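Protein-tyrosine-phosphatase (Vibrio vulnificus, PDB 7DHD) probably hydrolyses phosphotyrosine in proteins to tyrosine and phosphate, as a low-molecular-weight protein tyrosine phosphatase encoded by the capsular polysaccharide gene wzb. Local coordinates at residues L87-G92 against K118-P123; M109-W114 against E140-W145; R46-P51 against N69-Q74; K7-C12 against A78-Y83. All blocks are in the same frame, centred on the assembly; numbering follows the deposited sequence.

Contact 1 of 4, residues L87-G92 against K118-P123; sequences LVMEKG and KDIPDP
Over one face of the Asp119 carboxylate stands Lys91 NZ; over the other lie CB and CG of Glu90. The ammonium forms a salt bridge, NZ to OD2 3.0 Å, as a weak hydrogen bond. Lys91 N reaches OD2 from that second side, 36° out of the plane, and donates a shorter bond, Lys91 N to Asp119 OD2 2.8 Å. A water at OD1 links the group to Gly92 N. Bends at chi3 (-68°) and chi4 fold the Lys91 chain back over the carboxylate, where NZ also reaches Gln117 O. Nearer the core, Ile120 N donates to Met89 O at 3.0 Å; the N-H points almost straight at the oxygen (171°), which also receives a water held by Lys118 O. Beside this bond Met89 SD rests against Ile120 CG1 at 3.6 Å. Glu90 itself turns to Arg18, whose NH1 also binds Ile120 O. The loop that leaves strand 85-88 thus packs on the loop carrying Asp122, the predicted proton donor, beside the predicted nucleophile Cys12: the active-site rim of a low-molecular-weight tyrosine phosphatase, with its Asp-Pro loop.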
# COMPACT_ATOMS: atom_id res chain seq x y z
N LEU A 87 4.91 -1.00 4.99
CA LEU A 87 5.42 -1.36 3.66
C LEU A 87 5.25 -0.21 2.68
O LEU A 87 4.13 0.08 2.26
CB LEU A 87 4.73 -2.64 3.11
CG LEU A 87 4.88 -3.93 3.93
CD1 LEU A 87 4.16 -5.09 3.25
CD2 LEU A 87 6.34 -4.28 4.13
N VAL A 88 6.37 0.42 2.30
CA VAL A 88 6.35 1.53 1.33
C VAL A 88 6.38 1.01 -0.12
O VAL A 88 6.96 -0.05 -0.39
CB VAL A 88 7.43 2.59 1.58
CG1 VAL A 88 7.19 3.32 2.90
CG2 VAL A 88 8.84 1.99 1.53
N MET A 89 5.77 1.75 -1.05
CA MET A 89 5.72 1.36 -2.48
C MET A 89 7.04 1.66 -3.26
O MET A 89 7.36 0.96 -4.23
CB MET A 89 4.51 1.98 -3.18
CG MET A 89 3.22 1.25 -2.86
SD MET A 89 3.19 -0.40 -3.61
CE MET A 89 1.71 -1.11 -2.86
N GLU A 90 7.80 2.66 -2.80
CA GLU A 90 9.09 3.06 -3.38
C GLU A 90 10.14 3.21 -2.29
O GLU A 90 9.83 3.68 -1.19
CB GLU A 90 8.95 4.45 -4.07
CG GLU A 90 8.21 4.44 -5.38
CD GLU A 90 8.12 5.80 -6.05
OE1 GLU A 90 9.04 6.63 -5.86
OE2 GLU A 90 7.13 6.03 -6.79
N LYS A 91 11.42 2.93 -2.62
CA LYS A 91 12.52 3.13 -1.67
C LYS A 91 12.63 4.62 -1.31
O LYS A 91 12.94 4.95 -0.16
CB LYS A 91 13.85 2.60 -2.24
CG LYS A 91 13.91 1.07 -2.28
CD LYS A 91 15.19 0.47 -2.90
CE LYS A 91 15.46 0.62 -4.40
NZ LYS A 91 14.29 0.32 -5.23
N GLY A 92 12.31 5.49 -2.27
CA GLY A 92 12.30 6.95 -2.09
C GLY A 92 11.33 7.45 -1.03
O GLY A 92 11.59 8.47 -0.40
N LYS A 118 12.46 -4.12 -5.99
CA LYS A 118 11.91 -3.25 -7.02
C LYS A 118 10.92 -2.24 -6.49
O LYS A 118 10.10 -2.55 -5.61
CB LYS A 118 11.31 -4.04 -8.19
CG LYS A 118 12.38 -4.73 -9.04
CD LYS A 118 11.79 -5.58 -10.15
CE LYS A 118 12.61 -6.82 -10.36
NZ LYS A 118 13.98 -6.52 -10.87
N ASP A 119 10.95 -1.05 -7.06
CA ASP A 119 9.94 -0.03 -6.78
C ASP A 119 8.69 -0.35 -7.61
O ASP A 119 8.81 -0.73 -8.79
CB ASP A 119 10.48 1.35 -7.19
CG ASP A 119 11.43 2.00 -6.20
OD1 ASP A 119 12.04 2.99 -6.57
OD2 ASP A 119 11.54 1.52 -5.05
N ILE A 120 7.49 -0.19 -7.01
CA ILE A 120 6.24 -0.42 -7.72
C ILE A 120 5.95 0.82 -8.60
O ILE A 120 5.93 1.94 -8.07
CB ILE A 120 5.06 -0.79 -6.77
CG1 ILE A 120 5.38 -2.05 -5.87
CG2 ILE A 120 3.74 -0.94 -7.54
CD1 ILE A 120 5.71 -3.43 -6.56
N PRO A 121 5.72 0.65 -9.93
CA PRO A 121 5.44 1.82 -10.78
C PRO A 121 4.12 2.49 -10.45
O PRO A 121 3.13 1.80 -10.20
CB PRO A 121 5.45 1.24 -12.20
CG PRO A 121 5.09 -0.18 -12.02
CD PRO A 121 5.67 -0.60 -10.70
N ASP A 122 4.14 3.83 -10.39
CA ASP A 122 2.94 4.61 -10.12
C ASP A 122 2.08 4.72 -11.39
O ASP A 122 2.55 5.25 -12.39
CB ASP A 122 3.29 6.00 -9.57
CG ASP A 122 2.09 6.89 -9.29
OD1 ASP A 122 1.00 6.35 -9.09
OD2 ASP A 122 2.26 8.10 -9.26
N PRO A 123 0.81 4.24 -11.37
CA PRO A 123 -0.03 4.33 -12.58
C PRO A 123 -0.88 5.61 -12.68
O PRO A 123 -1.60 5.79 -13.66
CB PRO A 123 -0.94 3.09 -12.44
CG PRO A 123 -1.14 2.97 -10.95
CD PRO A 123 0.11 3.53 -10.28
O HOH W 1 8.25 -1.68 -3.71
O HOH W 2 12.38 5.26 -5.19

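Contact 2 of 4, residues M109-W114 against E140-W145; sequences MLFGQW and EAAQAW
Leu110 O is gripped by two donors: Trp145 NE1 from the helix, at 3.1 Å, and the backbone N of Gln113, which closes the type I turn Leu110 to Gln113. The oxygen lies within 1° of the Trp145 ring plane, so this bond uses the indole edge and leaves the faces for packing. Trp114 takes one of them. Its pyrrole edge stands on the Trp145 indole in a T-shaped stack, the planes 78° apart, and Trp114 NE1 is 3.3 Å from Trp145 CE2, centred over the ring system. Around the edge of Trp145 comes Met109, whose thioether makes a Met-aromatic contact: SD is 5.0 Å from the centroid of the six-membered ring, close to its plane, and CE is 3.6 Å from Trp145 CH2. The helix offers small side chains elsewhere. Phe111, with CG anti to its N (chi1 -160°), swings its ring back to the helix, where CD2 meets Ala141 CB at 3.6 Å; Ala144 CB touches Trp114 CB at the same distance. One water joins Phe111 O, Trp114 N and Ala141 O. Beyond, Lys148 makes a cation-pi contact with Trp114, and Ala142 packs on helix 18-29. With an edge bonded and a face stacked, the Trp145 indole is fixed in rotation, and Leu110 O, Phe111 O and Trp114 N find partners, one of them a water, within a largely apolar interface.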
# COMPACT_ATOMS: atom_id res chain seq x y z
N MET A 109 9.62 -1.38 5.85
CA MET A 109 10.15 -2.24 4.82
C MET A 109 9.56 -1.89 3.46
O MET A 109 8.69 -1.01 3.38
CB MET A 109 9.93 -3.70 5.23
CG MET A 109 10.77 -4.08 6.44
SD MET A 109 10.69 -5.80 6.97
CE MET A 109 11.79 -6.57 5.80
N LEU A 110 10.06 -2.53 2.39
CA LEU A 110 9.67 -2.27 1.02
C LEU A 110 8.62 -3.26 0.53
O LEU A 110 8.75 -4.46 0.76
CB LEU A 110 10.92 -2.29 0.11
CG LEU A 110 10.76 -1.85 -1.34
CD1 LEU A 110 10.49 -0.34 -1.44
CD2 LEU A 110 11.99 -2.22 -2.15
N PHE A 111 7.60 -2.76 -0.17
CA PHE A 111 6.54 -3.64 -0.68
C PHE A 111 7.14 -4.71 -1.63
O PHE A 111 6.83 -5.89 -1.48
CB PHE A 111 5.38 -2.87 -1.36
CG PHE A 111 4.12 -3.70 -1.45
CD1 PHE A 111 3.18 -3.68 -0.42
CD2 PHE A 111 3.89 -4.53 -2.54
CE1 PHE A 111 2.03 -4.48 -0.49
CE2 PHE A 111 2.73 -5.31 -2.62
CZ PHE A 111 1.81 -5.28 -1.60
N GLY A 112 8.07 -4.30 -2.49
CA GLY A 112 8.75 -5.18 -3.43
C GLY A 112 10.08 -5.74 -2.94
O GLY A 112 10.94 -6.04 -3.76
N GLN A 113 10.26 -5.88 -1.61
CA GLN A 113 11.52 -6.38 -1.03
C GLN A 113 11.94 -7.76 -1.54
O GLN A 113 13.12 -7.98 -1.82
CB GLN A 113 11.43 -6.40 0.51
CG GLN A 113 12.72 -6.87 1.23
CD GLN A 113 13.98 -6.02 1.02
OE1 GLN A 113 15.10 -6.55 0.91
NE2 GLN A 113 13.83 -4.73 0.87
N TRP A 114 10.97 -8.69 -1.63
CA TRP A 114 11.27 -10.08 -1.99
C TRP A 114 11.20 -10.35 -3.52
O TRP A 114 11.31 -11.50 -3.93
CB TRP A 114 10.39 -11.03 -1.16
CG TRP A 114 10.39 -10.68 0.30
CD1 TRP A 114 9.36 -10.12 1.01
CD2 TRP A 114 11.51 -10.70 1.19
NE1 TRP A 114 9.76 -9.85 2.30
CE2 TRP A 114 11.09 -10.18 2.43
CE3 TRP A 114 12.85 -11.15 1.06
CZ2 TRP A 114 11.95 -10.08 3.54
CZ3 TRP A 114 13.69 -11.06 2.15
CH2 TRP A 114 13.25 -10.53 3.37
N GLU A 140 2.77 -9.93 -7.56
CA GLU A 140 4.02 -10.71 -7.45
C GLU A 140 4.70 -10.42 -6.09
O GLU A 140 5.08 -11.35 -5.38
CB GLU A 140 4.95 -10.37 -8.64
CG GLU A 140 6.11 -11.36 -8.78
CD GLU A 140 7.16 -11.09 -9.85
OE1 GLU A 140 7.05 -10.08 -10.58
OE2 GLU A 140 8.08 -11.93 -9.97
N ALA A 141 4.78 -9.13 -5.72
CA ALA A 141 5.37 -8.67 -4.45
C ALA A 141 4.61 -9.19 -3.22
O ALA A 141 5.25 -9.67 -2.27
CB ALA A 141 5.46 -7.15 -4.43
N ALA A 142 3.26 -9.11 -3.25
CA ALA A 142 2.38 -9.55 -2.15
C ALA A 142 2.47 -11.05 -1.95
O ALA A 142 2.56 -11.49 -0.80
CB ALA A 142 0.94 -9.15 -2.43
N GLN A 143 2.48 -11.83 -3.05
CA GLN A 143 2.62 -13.29 -2.99
C GLN A 143 3.94 -13.70 -2.29
O GLN A 143 3.92 -14.61 -1.47
CB GLN A 143 2.50 -13.92 -4.39
CG GLN A 143 1.06 -14.16 -4.80
CD GLN A 143 1.00 -14.90 -6.11
OE1 GLN A 143 0.74 -14.31 -7.15
NE2 GLN A 143 1.30 -16.19 -6.09
N ALA A 144 5.04 -12.98 -2.59
CA ALA A 144 6.37 -13.22 -1.98
C ALA A 144 6.37 -12.82 -0.49
O ALA A 144 7.01 -13.49 0.32
CB ALA A 144 7.44 -12.45 -2.74
N TRP A 145 5.63 -11.74 -0.12
CA TRP A 145 5.50 -11.32 1.28
C TRP A 145 4.69 -12.35 2.08
O TRP A 145 5.07 -12.67 3.21
CB TRP A 145 4.85 -9.93 1.41
CG TRP A 145 5.84 -8.83 1.61
CD1 TRP A 145 6.14 -7.82 0.75
CD2 TRP A 145 6.68 -8.62 2.77
NE1 TRP A 145 7.11 -7.00 1.28
CE2 TRP A 145 7.47 -7.47 2.52
CE3 TRP A 145 6.85 -9.30 3.99
CZ2 TRP A 145 8.41 -6.99 3.44
CZ3 TRP A 145 7.78 -8.82 4.90
CH2 TRP A 145 8.54 -7.67 4.63
O HOH W 3 7.93 -8.45 -2.19

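Contact 3 of 4, residues R46-P51 against N69-Q74; sequences RLIGKP and NHQSQQ
A chi1 of 64° sets Ser72 OG between its own N and carbonyl carbon, facing Lys50, while a chi1 of 170° swings the His70 imidazole alongside Lys50 and Pro51. The serine then bonds Lys50 twice. Lys50 N donates to Ser72 OG at 2.9 Å, and Ser72 N returns a bond to Lys50 O at 2.8 Å. The chains run antiparallel, yet the hydroxyl accepts where a carbonyl would in a regular antiparallel hydrogen-bonded pair; OG also bonds Glu43 O. Ser72 O lies instead against Gly49, its CA-H...O contact to Gly49 CA measuring 3.3 Å. Glycine has no side chain to hold the backbones apart, and the CA atoms of Gly49 and Ser72 come within 4.3 Å. One step further, Pro51 CA approaches His70 O at 3.1 Å with a fairly straight C-H (157°). The His70 ring presents CD2 to this corner, 3.8 Å from Lys50 O, and its NE2 is bonded to Asn15 O. On the outer side a water spans Gly49 N and Gln71 OE1. Residues 46-51 belong to the loop region after strand 34-39, probably the W-loop, which in this enzyme carries an unusual insertion; the small hairpin 44-49 is consistent with it. The link is thus almost wholly polar and backbone-based: two N-H bonds, a set of C-H...O contacts and a water bridge tie the loop to 69-74, with little apolar burial.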
# COMPACT_ATOMS: atom_id res chain seq x y z
N ARG A 46 -11.69 18.17 0.09
CA ARG A 46 -11.82 19.07 1.24
C ARG A 46 -11.22 18.27 2.41
O ARG A 46 -10.02 18.01 2.40
CB ARG A 46 -13.27 19.53 1.50
CG ARG A 46 -13.48 21.02 1.36
CD ARG A 46 -14.86 21.42 1.83
NE ARG A 46 -15.39 22.57 1.11
CZ ARG A 46 -15.22 23.84 1.48
NH1 ARG A 46 -15.74 24.82 0.76
NH2 ARG A 46 -14.53 24.13 2.58
N LEU A 47 -12.03 17.75 3.33
CA LEU A 47 -11.46 16.93 4.41
C LEU A 47 -11.85 15.47 4.34
O LEU A 47 -11.42 14.69 5.19
CB LEU A 47 -11.77 17.53 5.81
CG LEU A 47 -11.23 18.93 6.11
CD1 LEU A 47 -11.79 19.44 7.41
CD2 LEU A 47 -9.70 18.96 6.12
N ILE A 48 -12.62 15.07 3.32
CA ILE A 48 -13.03 13.67 3.26
C ILE A 48 -12.00 12.84 2.41
O ILE A 48 -11.47 13.31 1.41
CB ILE A 48 -14.54 13.45 2.90
CG1 ILE A 48 -14.76 12.51 1.70
CG2 ILE A 48 -15.35 14.75 2.71
CD1 ILE A 48 -15.02 11.08 2.15
N GLY A 49 -11.71 11.64 2.90
CA GLY A 49 -10.80 10.69 2.28
C GLY A 49 -11.35 10.21 0.95
O GLY A 49 -12.51 9.80 0.85
N LYS A 50 -10.54 10.32 -0.09
CA LYS A 50 -10.99 9.93 -1.42
C LYS A 50 -11.03 8.42 -1.61
O LYS A 50 -10.24 7.70 -0.98
CB LYS A 50 -10.14 10.63 -2.50
CG LYS A 50 -10.54 12.08 -2.70
CD LYS A 50 -9.54 12.85 -3.52
CE LYS A 50 -9.87 12.91 -4.98
NZ LYS A 50 -9.18 14.05 -5.64
N PRO A 51 -11.92 7.90 -2.48
CA PRO A 51 -11.91 6.45 -2.74
C PRO A 51 -10.71 6.08 -3.61
O PRO A 51 -9.99 6.97 -4.09
CB PRO A 51 -13.25 6.21 -3.45
CG PRO A 51 -13.54 7.50 -4.16
CD PRO A 51 -12.90 8.60 -3.34
N ASN A 69 -15.11 0.75 -1.24
CA ASN A 69 -15.20 1.21 0.17
C ASN A 69 -13.83 1.61 0.80
O ASN A 69 -13.59 1.38 1.99
CB ASN A 69 -15.93 0.20 1.06
CG ASN A 69 -17.25 -0.22 0.49
OD1 ASN A 69 -17.42 -1.35 0.05
ND2 ASN A 69 -18.19 0.72 0.38
N HIS A 70 -12.94 2.19 -0.01
CA HIS A 70 -11.67 2.72 0.48
C HIS A 70 -11.85 4.23 0.71
O HIS A 70 -12.49 4.90 -0.09
CB HIS A 70 -10.52 2.44 -0.50
CG HIS A 70 -9.25 3.17 -0.16
ND1 HIS A 70 -8.44 2.75 0.89
CD2 HIS A 70 -8.70 4.27 -0.72
CE1 HIS A 70 -7.44 3.61 0.93
NE2 HIS A 70 -7.55 4.54 -0.02
N GLN A 71 -11.26 4.75 1.78
CA GLN A 71 -11.23 6.18 2.11
C GLN A 71 -9.76 6.46 2.39
O GLN A 71 -9.17 5.82 3.26
CB GLN A 71 -12.09 6.49 3.34
CG GLN A 71 -13.59 6.39 3.12
CD GLN A 71 -14.34 6.67 4.41
OE1 GLN A 71 -14.23 7.74 5.01
NE2 GLN A 71 -15.11 5.70 4.88
N SER A 72 -9.16 7.36 1.63
CA SER A 72 -7.74 7.66 1.86
C SER A 72 -7.53 8.28 3.24
O SER A 72 -8.44 8.92 3.78
CB SER A 72 -7.19 8.58 0.77
OG SER A 72 -7.87 9.82 0.87
N GLN A 73 -6.35 8.07 3.83
CA GLN A 73 -6.00 8.66 5.12
C GLN A 73 -4.56 9.13 5.16
O GLN A 73 -3.69 8.50 4.57
CB GLN A 73 -6.35 7.73 6.31
CG GLN A 73 -5.47 6.50 6.46
CD GLN A 73 -5.79 5.62 7.64
OE1 GLN A 73 -6.31 6.07 8.68
NE2 GLN A 73 -5.50 4.34 7.51
N GLN A 74 -4.31 10.23 5.87
CA GLN A 74 -2.98 10.82 6.01
C GLN A 74 -2.06 10.01 6.91
O GLN A 74 -2.46 9.62 8.01
CB GLN A 74 -3.09 12.28 6.49
CG GLN A 74 -1.76 13.01 6.74
CD GLN A 74 -0.87 13.09 5.52
OE1 GLN A 74 -1.32 13.33 4.41
NE2 GLN A 74 0.44 12.95 5.72
O HOH W 4 -12.73 10.23 5.25

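Contact 4 of 4, residues K7-C12 against A78-Y83; sequences KILVVC and ALCSQY
The type I turn from Cys80 to Tyr83 brings the chain alongside the start of strand 7-12, with the CA atoms of Lys7 and Tyr83 4.9 Å apart. Tyr83 is clasped between two residues of that strand, whose side chains come over opposite faces of its ring. On one face sits Leu9 CB, 4.1 Å from the ring centroid and 25° off the normal, a CH-pi contact displaced toward CG; Leu9 CD1 follows along the ring to CE2. Over the other face hangs the ammonium of Lys7 in a cation-pi contact, NZ being 4.8 Å from the centroid and only 12° off the normal. A bend at chi3 (74°) carries NZ there, and its hydrogen bond to Gln82 O, 2.8 Å long, fixes the end of the chain. The strand backbone itself fills part of the ring's edge, Lys7 C lying 3.6 Å from Tyr83 CD1. Deeper in, Leu9 CD2 meets Leu79 CD2 at 4.2 Å. Carbonyls of Cys80 and Tyr83 both bond Lys107 NZ, and Lys7 N bonds Asp84. Leu9 and Tyr83 also pack on Ala36, so short helix 77-80 and its turn cover one side of strand 7-12, which runs between strands 34-39 and 85-88 in the parallel sheet.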
# COMPACT_ATOMS: atom_id res chain seq x y z
N LYS A 7 -0.54 -6.51 12.12
CA LYS A 7 -1.14 -5.28 11.61
C LYS A 7 -0.15 -4.65 10.64
O LYS A 7 0.98 -4.32 11.02
CB LYS A 7 -1.56 -4.32 12.74
CG LYS A 7 -2.62 -4.91 13.69
CD LYS A 7 -3.06 -3.90 14.76
CE LYS A 7 -3.98 -2.81 14.21
NZ LYS A 7 -3.95 -1.59 15.06
N ILE A 8 -0.52 -4.63 9.36
CA ILE A 8 0.35 -4.14 8.28
C ILE A 8 -0.23 -2.88 7.66
O ILE A 8 -1.41 -2.87 7.30
CB ILE A 8 0.61 -5.27 7.21
CG1 ILE A 8 1.15 -6.57 7.87
CG2 ILE A 8 1.55 -4.78 6.08
CD1 ILE A 8 0.95 -7.86 7.07
N LEU A 9 0.60 -1.84 7.51
CA LEU A 9 0.22 -0.58 6.88
C LEU A 9 0.98 -0.41 5.57
O LEU A 9 2.21 -0.28 5.59
CB LEU A 9 0.50 0.61 7.82
CG LEU A 9 -0.03 1.98 7.36
CD1 LEU A 9 -1.59 2.06 7.50
CD2 LEU A 9 0.61 3.11 8.16
N VAL A 10 0.24 -0.38 4.44
CA VAL A 10 0.79 -0.21 3.09
C VAL A 10 0.79 1.28 2.78
O VAL A 10 -0.25 1.94 2.95
CB VAL A 10 0.02 -1.02 2.02
CG1 VAL A 10 0.68 -0.90 0.65
CG2 VAL A 10 -0.10 -2.48 2.45
N VAL A 11 1.92 1.81 2.35
CA VAL A 11 2.06 3.25 2.15
C VAL A 11 2.52 3.67 0.75
O VAL A 11 3.47 3.10 0.21
CB VAL A 11 3.03 3.80 3.26
CG1 VAL A 11 3.43 5.26 3.04
CG2 VAL A 11 2.46 3.60 4.67
N CYS A 12 1.85 4.71 0.19
CA CYS A 12 2.29 5.42 -1.02
C CYS A 12 2.08 6.93 -0.77
O CYS A 12 2.04 7.33 0.40
CB CYS A 12 1.65 4.89 -2.31
SG CYS A 12 -0.12 5.26 -2.54
N ALA A 78 1.03 9.03 15.00
CA ALA A 78 0.01 8.32 15.78
C ALA A 78 -0.47 7.08 15.01
O ALA A 78 -0.58 6.00 15.60
CB ALA A 78 -1.18 9.25 16.06
N LEU A 79 -0.71 7.22 13.70
CA LEU A 79 -1.16 6.10 12.87
C LEU A 79 -0.08 5.00 12.80
O LEU A 79 -0.41 3.83 12.98
CB LEU A 79 -1.56 6.59 11.47
CG LEU A 79 -2.21 5.51 10.58
CD1 LEU A 79 -3.60 5.11 11.13
CD2 LEU A 79 -2.33 5.99 9.15
N CYS A 80 1.20 5.37 12.58
CA CYS A 80 2.29 4.39 12.51
C CYS A 80 2.47 3.57 13.79
O CYS A 80 2.86 2.39 13.72
CB CYS A 80 3.60 5.03 12.08
SG CYS A 80 3.60 5.62 10.37
N SER A 81 2.17 4.17 14.96
CA SER A 81 2.30 3.49 16.26
C SER A 81 1.32 2.30 16.42
O SER A 81 1.55 1.44 17.26
CB SER A 81 2.13 4.49 17.41
OG SER A 81 0.78 4.87 17.62
N GLN A 82 0.24 2.27 15.62
CA GLN A 82 -0.82 1.24 15.65
C GLN A 82 -0.49 -0.01 14.82
O GLN A 82 -1.22 -1.01 14.91
CB GLN A 82 -2.15 1.84 15.15
CG GLN A 82 -2.72 2.98 16.01
CD GLN A 82 -3.78 3.79 15.28
OE1 GLN A 82 -3.84 5.03 15.38
NE2 GLN A 82 -4.65 3.12 14.54
N TYR A 83 0.58 0.03 14.00
CA TYR A 83 0.94 -1.08 13.09
C TYR A 83 2.29 -1.71 13.41
O TYR A 83 3.20 -1.04 13.90
CB TYR A 83 0.84 -0.61 11.61
CG TYR A 83 -0.59 -0.28 11.23
CD1 TYR A 83 -1.43 -1.26 10.69
CD2 TYR A 83 -1.15 0.96 11.52
CE1 TYR A 83 -2.78 -1.00 10.45
CE2 TYR A 83 -2.49 1.23 11.29
CZ TYR A 83 -3.30 0.26 10.74
OH TYR A 83 -4.63 0.54 10.52

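In the fold
Contacts 1, 2 and 4 all reach the four-stranded parallel sheet: strand 85-88 lies between 7-12 and 108-110, and backbone bonds from Leu87 and Val88 join it to both neighbours. Contact 2 is the most buried and mainly aromatic, tying one outer strand of the sheet, 108-110, to helix 128-146. Contact 4 mixes an apolar inside with a charged rim, and contact 1 grades from sulfur packing to a salt bridge near the predicted catalytic residues. Contact 3 is peripheral, about 25 Å from contact 2 between centres and on the other side of the chain's centre; nested within the loop that contact 4 closes, it touches that contact through Gln73, Gln74 and Leu79.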